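PDB 4E61: protein BIM1, which binds microtubules and associates with their plus ends, the EB1-like C-terminal domain described here being a coiled-coil module linked to spindle orientation in yeast. Local coordinates for residues I53-T58 with K91-L96. Residues are numbered along the deposited sequence; the frame is centred on the assembly and turned at random.
Sequences ILVHTT and KVESIL
V55 projects from helix segment 53-58 toward segment 91-96 and settles among V92, E93 and L96. Its two methyl groups divide the work. V55 CG2 takes the apolar side, lying 3.6 Å from V92 CG1. L96 CD1 is 4.0 Å from the same V55 CG2, so V92 and L96 both suit their places by offering it branched methyls. V55 CG1 rests against the aliphatic part of E93, 3.8 Å from E93 CB. A short beta-branched residue suits this place, because it offers a methyl to each side while the V55 and E93 CA atoms are only 6.6 Å apart. E93 serves both an apolar and a polar neighbourhood. With CG anti to the backbone N (chi1 -155°) and the chain extended beyond it, its methylenes carry the carboxylate past V55 to the side of H56. There H56 CE1 approaches E93 CD to 4.0 Å, the ring and carboxylate planes turned 61° apart. These groups meet through van der Waals contact, and Q59 bridges them: its NE2 donates to E93 OE2, while its OE1 makes a weak hydrogen bond with H56 ND1. Partly exposed, H56 suits a place between carboxylate and amide. K90 adds a salt bridge to E93 OE2. The segment axes approach to 10.1 Å and cross at 137°, opposed in direction but well off antiparallel, where helix 84-101 folds back along the C-terminal end of helix 2-63. V89 extends the apolar seam beside V55, and I51 does so beside V92 and L96. L54 of the second subunit also packs on V92, so the hairpin joins the dimeric helical bundle of the EB1-like motif.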
# COMPACT_ATOMS: atom_id res chain seq x y z
N ILE A 53 3.63 18.45 11.68
CA ILE A 53 3.90 18.99 13.02
C ILE A 53 5.07 19.98 12.97
O ILE A 53 4.93 21.10 13.44
CB ILE A 53 4.13 17.82 14.03
CG1 ILE A 53 2.79 17.09 14.33
CG2 ILE A 53 4.81 18.31 15.31
CD1 ILE A 53 2.88 15.58 14.77
N LEU A 54 6.19 19.58 12.35
CA LEU A 54 7.39 20.39 12.18
C LEU A 54 7.09 21.69 11.41
O LEU A 54 7.52 22.76 11.83
CB LEU A 54 8.50 19.56 11.51
CG LEU A 54 9.80 20.31 11.13
CD1 LEU A 54 10.59 20.77 12.35
CD2 LEU A 54 10.63 19.48 10.20
N VAL A 55 6.34 21.59 10.30
CA VAL A 55 5.97 22.73 9.45
C VAL A 55 5.13 23.73 10.23
O VAL A 55 5.46 24.92 10.21
CB VAL A 55 5.31 22.28 8.12
CG1 VAL A 55 4.47 23.39 7.48
CG2 VAL A 55 6.38 21.78 7.17
N HIS A 56 4.09 23.25 10.94
CA HIS A 56 3.23 24.13 11.73
C HIS A 56 3.91 24.77 12.94
O HIS A 56 3.77 25.98 13.15
CB HIS A 56 1.86 23.50 12.01
CG HIS A 56 1.09 23.26 10.75
ND1 HIS A 56 0.84 24.29 9.85
CD2 HIS A 56 0.59 22.11 10.26
CE1 HIS A 56 0.19 23.73 8.85
NE2 HIS A 56 0.01 22.42 9.05
N THR A 57 4.70 23.98 13.69
CA THR A 57 5.49 24.43 14.83
C THR A 57 6.45 25.57 14.42
O THR A 57 6.46 26.61 15.08
CB THR A 57 6.18 23.22 15.46
OG1 THR A 57 5.18 22.44 16.11
CG2 THR A 57 7.27 23.60 16.44
N THR A 58 7.22 25.39 13.33
CA THR A 58 8.13 26.45 12.91
C THR A 58 7.44 27.64 12.30
O THR A 58 8.00 28.73 12.34
CB THR A 58 9.45 26.01 12.24
OG1 THR A 58 9.44 26.26 10.83
CG2 THR A 58 9.89 24.61 12.61
N LYS A 91 6.59 26.13 0.93
CA LYS A 91 6.71 25.17 -0.17
C LYS A 91 6.32 23.78 0.34
O LYS A 91 5.54 23.11 -0.31
CB LYS A 91 8.14 25.17 -0.74
CG LYS A 91 8.37 26.24 -1.79
CD LYS A 91 9.82 26.24 -2.32
CE LYS A 91 10.53 27.52 -1.96
NZ LYS A 91 11.95 27.51 -2.37
N VAL A 92 6.83 23.39 1.53
CA VAL A 92 6.56 22.10 2.19
C VAL A 92 5.08 22.00 2.54
O VAL A 92 4.47 20.96 2.32
CB VAL A 92 7.46 21.82 3.43
CG1 VAL A 92 7.22 20.42 3.96
CG2 VAL A 92 8.94 21.97 3.10
N GLU A 93 4.51 23.10 3.09
CA GLU A 93 3.11 23.16 3.48
C GLU A 93 2.19 22.96 2.28
O GLU A 93 1.22 22.21 2.39
CB GLU A 93 2.79 24.48 4.20
CG GLU A 93 1.58 24.34 5.13
CD GLU A 93 0.78 25.61 5.41
OE1 GLU A 93 -0.46 25.57 5.24
OE2 GLU A 93 1.38 26.62 5.82
N SER A 94 2.54 23.55 1.12
CA SER A 94 1.77 23.37 -0.11
C SER A 94 1.84 21.92 -0.59
O SER A 94 0.81 21.36 -0.98
CB SER A 94 2.19 24.37 -1.20
OG SER A 94 3.45 24.04 -1.75
N ILE A 95 3.02 21.28 -0.49
CA ILE A 95 3.15 19.87 -0.83
C ILE A 95 2.26 19.01 0.10
O ILE A 95 1.55 18.15 -0.40
CB ILE A 95 4.61 19.34 -0.92
CG1 ILE A 95 5.39 20.10 -2.01
CG2 ILE A 95 4.61 17.81 -1.20
CD1 ILE A 95 6.99 19.89 -1.98
N LEU A 96 2.27 19.29 1.41
CA LEU A 96 1.44 18.59 2.42
C LEU A 96 -0.06 18.76 2.18
O LEU A 96 -0.82 17.79 2.36
CB LEU A 96 1.81 18.95 3.89
CG LEU A 96 3.25 18.68 4.35
CD1 LEU A 96 3.57 19.43 5.62
CD2 LEU A 96 3.57 17.19 4.46